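Local coordinates for type 2A phosphatase-associated protein 42 (PDB 2V0P), which associates with the catalytic subunits of PP2A-type phosphatases, inhibits SIT4, and takes part in negative regulation of TOR signalling in yeast, at residues Val65-Tyr78 with Arg201-Thr215. Sequence-based numbering, arbitrary orientation. Where two conformers were deposited one is given.
Sequences VSTASIKFLAVDYY and RELYLMRLHHFSLDT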
loop_
_atom_site.group_PDB
_atom_site.type_symbol
_atom_site.label_atom_id
_atom_site.label_comp_id
_atom_site.label_asym_id
_atom_site.label_seq_id
_atom_site.Cartn_x
_atom_site.Cartn_y
_atom_site.Cartn_z
ATOM N N VAL A 65 -13.758 27.853 -27.319
ATOM C CA VAL A 65 -12.342 27.692 -27.299
ATOM C C VAL A 65 -11.884 27.310 -28.694
ATOM O O VAL A 65 -12.415 26.367 -29.344
ATOM C CB VAL A 65 -11.917 26.636 -26.190
ATOM C CG1 VAL A 65 -10.433 26.533 -26.056
ATOM C CG2 VAL A 65 -12.532 26.990 -24.805
ATOM N N SER A 66 -10.915 28.066 -29.175
ATOM C CA SER A 66 -10.407 27.857 -30.492
ATOM C C SER A 66 -9.544 26.641 -30.459
ATOM O O SER A 66 -9.053 26.235 -29.402
ATOM C CB SER A 66 -9.665 29.093 -31.026
ATOM O OG SER A 66 -10.605 30.099 -31.405
ATOM N N THR A 67 -9.325 26.038 -31.608
ATOM C CA THR A 67 -8.830 24.651 -31.596
ATOM C C THR A 67 -7.469 24.540 -30.943
ATOM O O THR A 67 -7.244 23.671 -30.151
ATOM C CB THR A 67 -8.894 23.998 -33.011
ATOM O OG1 THR A 67 -10.252 23.796 -33.335
ATOM C CG2 THR A 67 -8.197 22.628 -33.043
ATOM N N ALA A 68 -6.558 25.448 -31.272
ATOM C CA ALA A 68 -5.230 25.356 -30.783
ATOM C C ALA A 68 -5.121 25.697 -29.277
ATOM O O ALA A 68 -4.171 25.357 -28.705
ATOM C CB ALA A 68 -4.297 26.172 -31.628
ATOM N N SER A 69 -6.123 26.335 -28.690
ATOM C CA SER A 69 -6.207 26.696 -27.306
ATOM C C SER A 69 -6.651 25.485 -26.404
ATOM O O SER A 69 -6.594 25.548 -25.197
ATOM C CB SER A 69 -7.198 27.824 -27.100
ATOM O OG SER A 69 -6.792 29.062 -27.733
ATOM N N ILE A 70 -7.135 24.436 -27.028
ATOM C CA ILE A 70 -7.774 23.347 -26.310
ATOM C C ILE A 70 -6.626 22.636 -25.527
ATOM O O ILE A 70 -6.862 22.219 -24.432
ATOM C CB ILE A 70 -8.471 22.409 -27.274
ATOM C CG1 ILE A 70 -9.757 23.072 -27.830
ATOM C CG2 ILE A 70 -8.791 21.051 -26.609
ATOM C CD1 ILE A 70 -10.524 22.176 -28.760
ATOM N N LYS A 71 -5.451 22.535 -26.133
ATOM C CA LYS A 71 -4.223 21.966 -25.569
ATOM C C LYS A 71 -3.995 22.443 -24.130
ATOM O O LYS A 71 -3.605 21.700 -23.301
ATOM C CB LYS A 71 -3.001 22.471 -26.349
ATOM C CG LYS A 71 -2.534 21.578 -27.463
ATOM C CD LYS A 71 -1.566 22.298 -28.456
ATOM C CE LYS A 71 -1.041 23.689 -28.016
ATOM N NZ LYS A 71 -1.603 24.809 -28.934
ATOM N N PHE A 72 -4.230 23.728 -23.906
ATOM C CA PHE A 72 -3.904 24.425 -22.688
ATOM C C PHE A 72 -4.746 23.999 -21.499
ATOM O O PHE A 72 -4.399 24.295 -20.408
ATOM C CB PHE A 72 -4.116 25.922 -22.869
ATOM C CG PHE A 72 -3.284 26.532 -23.988
ATOM C CD1 PHE A 72 -1.972 26.162 -24.175
ATOM C CD2 PHE A 72 -3.851 27.440 -24.860
ATOM C CE1 PHE A 72 -1.222 26.693 -25.221
ATOM C CE2 PHE A 72 -3.106 28.014 -25.890
ATOM C CZ PHE A 72 -1.796 27.628 -26.074
ATOM N N LEU A 73 -5.911 23.450 -21.724
ATOM C CA LEU A 73 -6.736 22.979 -20.639
ATOM C C LEU A 73 -5.889 21.871 -19.912
ATOM O O LEU A 73 -6.153 21.519 -18.763
ATOM C CB LEU A 73 -8.013 22.361 -21.222
ATOM C CG LEU A 73 -9.114 23.321 -21.734
ATOM C CD1 LEU A 73 -10.286 22.583 -22.369
ATOM C CD2 LEU A 73 -9.623 24.252 -20.634
ATOM N N ALA A 74 -4.919 21.321 -20.598
ATOM C CA ALA A 74 -3.995 20.297 -19.928
ATOM C C ALA A 74 -2.766 20.812 -19.114
ATOM O O ALA A 74 -1.959 19.999 -18.596
ATOM C CB ALA A 74 -3.578 19.303 -20.852
ATOM N N VAL A 75 -2.618 22.112 -18.989
ATOM C CA VAL A 75 -1.500 22.652 -18.241
ATOM C C VAL A 75 -1.468 22.063 -16.789
ATOM O O VAL A 75 -0.484 21.615 -16.382
ATOM C CB VAL A 75 -1.415 24.172 -18.188
ATOM C CG1 VAL A 75 -1.502 24.808 -19.581
ATOM C CG2 VAL A 75 -2.386 24.776 -17.271
ATOM N N ASP A 76 -2.576 22.029 -16.080
ATOM C CA ASP A 76 -2.560 21.431 -14.758
ATOM C C ASP A 76 -2.255 19.928 -14.769
ATOM O O ASP A 76 -1.659 19.432 -13.789
ATOM C CB ASP A 76 -3.844 21.698 -14.047
ATOM C CG ASP A 76 -4.062 23.156 -13.794
ATOM O OD1 ASP A 76 -3.132 23.784 -13.263
ATOM O OD2 ASP A 76 -5.163 23.649 -14.139
ATOM N N TYR A 77 -2.659 19.200 -15.837
ATOM C CA TYR A 77 -2.343 17.823 -15.945
ATOM C C TYR A 77 -0.800 17.657 -15.965
ATOM O O TYR A 77 -0.257 16.827 -15.237
ATOM C CB TYR A 77 -2.961 17.157 -17.162
ATOM C CG TYR A 77 -2.514 15.761 -17.502
ATOM C CD1 TYR A 77 -2.911 14.614 -16.723
ATOM C CD2 TYR A 77 -1.720 15.526 -18.616
ATOM C CE1 TYR A 77 -2.492 13.349 -17.085
ATOM C CE2 TYR A 77 -1.350 14.268 -18.945
ATOM C CZ TYR A 77 -1.761 13.172 -18.128
ATOM O OH TYR A 77 -1.382 11.959 -18.465
ATOM N N TYR A 78 -0.135 18.464 -16.796
ATOM C CA TYR A 78 1.256 18.341 -16.991
ATOM C C TYR A 78 2.017 18.787 -15.671
ATOM O O TYR A 78 3.032 18.246 -15.368
ATOM C CB TYR A 78 1.684 19.141 -18.248
ATOM C CG TYR A 78 1.522 18.314 -19.494
ATOM C CD1 TYR A 78 0.487 18.522 -20.359
ATOM C CD2 TYR A 78 2.381 17.253 -19.744
ATOM C CE1 TYR A 78 0.336 17.766 -21.461
ATOM C CE2 TYR A 78 2.222 16.452 -20.849
ATOM C CZ TYR A 78 1.193 16.727 -21.706
ATOM O OH TYR A 78 1.026 15.965 -22.829
ATOM N N ARG A 201 -9.147 19.134 -33.937
ATOM C CA ARG A 201 -9.987 19.469 -32.812
ATOM C C ARG A 201 -10.454 18.226 -32.056
ATOM O O ARG A 201 -10.561 18.261 -30.856
ATOM C CB ARG A 201 -11.209 20.249 -33.265
ATOM C CG ARG A 201 -12.061 20.735 -32.132
ATOM C CD ARG A 201 -12.973 21.878 -32.570
ATOM N NE ARG A 201 -13.572 22.464 -31.389
ATOM C CZ ARG A 201 -13.173 23.595 -30.811
ATOM N NH1 ARG A 201 -12.173 24.336 -31.345
ATOM N NH2 ARG A 201 -13.799 23.994 -29.704
ATOM N N GLU A 202 -10.796 17.174 -32.821
ATOM C CA GLU A 202 -11.210 15.909 -32.254
ATOM C C GLU A 202 -10.051 15.256 -31.491
ATOM O O GLU A 202 -10.231 14.800 -30.403
ATOM C CB GLU A 202 -11.720 14.996 -33.363
ATOM C CG GLU A 202 -12.050 13.582 -32.920
ATOM C CD GLU A 202 -12.659 12.750 -34.033
ATOM O OE1 GLU A 202 -12.236 12.912 -35.199
ATOM O OE2 GLU A 202 -13.555 11.927 -33.746
ATOM N N LEU A 203 -8.872 15.239 -32.095
ATOM C CA LEU A 203 -7.680 14.746 -31.445
ATOM C C LEU A 203 -7.374 15.432 -30.092
ATOM O O LEU A 203 -7.051 14.762 -29.104
ATOM C CB LEU A 203 -6.512 14.812 -32.422
ATOM C CG LEU A 203 -5.083 14.541 -31.986
ATOM C CD1 LEU A 203 -5.015 13.162 -31.353
ATOM C CD2 LEU A 203 -4.126 14.650 -33.173
ATOM N N TYR A 204 -7.450 16.757 -30.057
ATOM C CA TYR A 204 -7.180 17.509 -28.885
ATOM C C TYR A 204 -8.136 17.223 -27.747
ATOM O O TYR A 204 -7.704 17.103 -26.614
ATOM C CB TYR A 204 -7.120 19.013 -29.191
ATOM C CG TYR A 204 -5.977 19.385 -30.089
ATOM C CD1 TYR A 204 -4.896 18.525 -30.278
ATOM C CD2 TYR A 204 -5.939 20.626 -30.705
ATOM C CE1 TYR A 204 -3.816 18.883 -31.104
ATOM C CE2 TYR A 204 -4.882 20.986 -31.528
ATOM C CZ TYR A 204 -3.816 20.126 -31.709
ATOM O OH TYR A 204 -2.755 20.522 -32.520
ATOM N N LEU A 205 -9.400 17.129 -28.058
ATOM C CA LEU A 205 -10.442 16.743 -27.138
ATOM C C LEU A 205 -10.260 15.316 -26.644
ATOM O O LEU A 205 -10.482 15.107 -25.505
ATOM C CB LEU A 205 -11.823 16.902 -27.712
ATOM C CG LEU A 205 -12.190 18.380 -27.966
ATOM C CD1 LEU A 205 -13.370 18.446 -28.853
ATOM C CD2 LEU A 205 -12.442 19.099 -26.655
HETATM N N MSE A 206 -9.953 14.382 -27.539
HETATM C CA MSE A 206 -9.709 12.972 -27.170
HETATM C C MSE A 206 -8.467 12.888 -26.292
HETATM O O MSE A 206 -8.356 12.024 -25.407
HETATM C CB MSE A 206 -9.553 12.077 -28.412
HETATM C CG MSE A 206 -9.563 10.556 -28.113
HETATM SE SE MSE A 206 -11.282 10.016 -27.337
HETATM C CE MSE A 206 -12.454 10.312 -28.877
ATOM N N ARG A 207 -7.500 13.738 -26.577
ATOM C CA ARG A 207 -6.315 13.738 -25.790
ATOM C C ARG A 207 -6.680 14.149 -24.316
ATOM O O ARG A 207 -6.325 13.464 -23.354
ATOM C CB ARG A 207 -5.240 14.546 -26.500
ATOM C CG ARG A 207 -3.956 14.721 -25.760
ATOM C CD ARG A 207 -2.930 15.299 -26.712
ATOM N NE ARG A 207 -2.585 14.312 -27.728
ATOM C CZ ARG A 207 -2.172 14.591 -28.961
ATOM N NH1 ARG A 207 -2.050 15.851 -29.385
ATOM N NH2 ARG A 207 -1.888 13.591 -29.783
ATOM N N LEU A 208 -7.479 15.198 -24.149
ATOM C CA LEU A 208 -7.901 15.584 -22.802
ATOM C C LEU A 208 -8.652 14.411 -22.135
ATOM O O LEU A 208 -8.498 14.152 -20.959
ATOM C CB LEU A 208 -8.775 16.855 -22.832
ATOM C CG LEU A 208 -7.942 18.059 -23.258
ATOM C CD1 LEU A 208 -8.904 19.264 -23.412
ATOM C CD2 LEU A 208 -6.851 18.448 -22.331
ATOM N N HIS A 209 -9.477 13.733 -22.922
ATOM C CA HIS A 209 -10.260 12.622 -22.427
ATOM C C HIS A 209 -9.310 11.561 -21.807
ATOM O O HIS A 209 -9.574 11.129 -20.742
ATOM C CB HIS A 209 -11.109 12.036 -23.559
ATOM C CG HIS A 209 -12.246 11.196 -23.081
ATOM N ND1 HIS A 209 -13.346 10.914 -23.866
ATOM C CD2 HIS A 209 -12.484 10.630 -21.878
ATOM C CE1 HIS A 209 -14.181 10.158 -23.176
ATOM N NE2 HIS A 209 -13.684 9.983 -21.969
ATOM N N HIS A 210 -8.208 11.245 -22.472
ATOM C CA HIS A 210 -7.311 10.187 -22.103
ATOM C C HIS A 210 -6.623 10.688 -20.843
ATOM O O HIS A 210 -6.548 9.967 -19.888
ATOM C CB HIS A 210 -6.340 9.895 -23.231
ATOM C CG HIS A 210 -5.124 9.161 -22.817
ATOM N ND1 HIS A 210 -3.865 9.721 -22.869
ATOM C CD2 HIS A 210 -4.963 7.928 -22.288
ATOM C CE1 HIS A 210 -2.981 8.859 -22.396
ATOM N NE2 HIS A 210 -3.624 7.763 -22.040
ATOM N N PHE A 211 -6.218 11.971 -20.858
ATOM C CA PHE A 211 -5.635 12.598 -19.671
ATOM C C PHE A 211 -6.478 12.508 -18.388
ATOM O O PHE A 211 -5.939 12.210 -17.308
ATOM C CB PHE A 211 -5.201 14.022 -19.979
ATOM C CG PHE A 211 -4.163 14.122 -21.026
ATOM C CD1 PHE A 211 -3.419 13.056 -21.410
ATOM C CD2 PHE A 211 -3.878 15.394 -21.597
ATOM C CE1 PHE A 211 -2.394 13.189 -22.388
ATOM C CE2 PHE A 211 -2.894 15.542 -22.538
ATOM C CZ PHE A 211 -2.148 14.453 -22.955
ATOM N N SER A 212 -7.776 12.741 -18.490
ATOM C CA SER A 212 -8.642 12.688 -17.359
ATOM C C SER A 212 -8.710 11.253 -16.782
ATOM O O SER A 212 -8.724 11.098 -15.572
ATOM C CB SER A 212 -10.044 13.211 -17.707
ATOM O OG SER A 212 -10.752 12.229 -18.398
ATOM N N LEU A 213 -8.697 10.242 -17.634
ATOM C CA LEU A 213 -8.683 8.880 -17.168
ATOM C C LEU A 213 -7.290 8.568 -16.520
ATOM O O LEU A 213 -7.279 8.095 -15.433
ATOM C CB LEU A 213 -9.068 7.926 -18.268
ATOM C CG LEU A 213 -10.570 8.116 -18.619
ATOM C CD1 LEU A 213 -10.779 7.696 -20.012
ATOM C CD2 LEU A 213 -11.476 7.272 -17.689
ATOM N N ASP A 214 -6.184 8.876 -17.194
ATOM C CA ASP A 214 -4.851 8.697 -16.682
ATOM C C ASP A 214 -4.732 9.308 -15.312
ATOM O O ASP A 214 -4.176 8.699 -14.446
ATOM C CB ASP A 214 -3.802 9.378 -17.605
ATOM C CG ASP A 214 -2.345 9.006 -17.222
ATOM O OD1 ASP A 214 -2.065 7.784 -17.090
ATOM O OD2 ASP A 214 -1.496 9.915 -17.067
ATOM N N THR A 215 -5.283 10.498 -15.123
ATOM C CA THR A 215 -5.276 11.272 -13.865
ATOM C C THR A 215 -5.779 10.460 -12.679
ATOM O O THR A 215 -5.190 10.495 -11.613
ATOM C CB THR A 215 -6.073 12.617 -14.035
ATOM O OG1 THR A 215 -5.346 13.412 -14.935
ATOM C CG2 THR A 215 -6.234 13.421 -12.753
#
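V65 offers its backbone O to the guanidinium of R201. NH1 and NH2 both donate hydrogen bonds to this one oxygen, end-on and somewhat bent, with NH2 2.8 Å from V65 O. The oxygen lies in the guanidinium plane, and both nitrogens lie in its carbonyl plane. NH1 also donates to OG1 of T67 at 2.8 Å. The R201 chain leaves with CG anti to the backbone N (chi1 -175°) and stays extended to NE, which carries the guanidinium out to V65. A leucine here has no guanidinium, and would probably leave V65 O and T67 OG1 without these donors and I70 CD1 without the flat face it packs on.

That surface is one guanidinium face, with I70 CD1 lying over its centre. The other branch of I70, CG2, packs on Y204 CB and on L208 CD1, 3.7 Å away. L73 CD1 meets the same L208 methyl, while A74 CB touches L208 CD2.

Y77 forms an offset stack with F211, ring centroids 4.3 Å apart and planes at 14°. F211 CB sits over the centre of the Y77 ring in a CH-pi contact. Y77 OH donates a very short hydrogen bond, 2.5 Å, to D214 OD2, which also accepts from N218. Y78 OH approaches F211 CZ at 3.5 Å, completing an aromatic cluster.

The contact joins 65-78, which leads into helix 75-83, to helix 199-231 in the all-helical, TPR-like N-terminal domain. F72, V75 and Y78 touch helix 29-52, and F72 and Y78 also reach helix 4-19. L203 and L213 lean on helix 156-186.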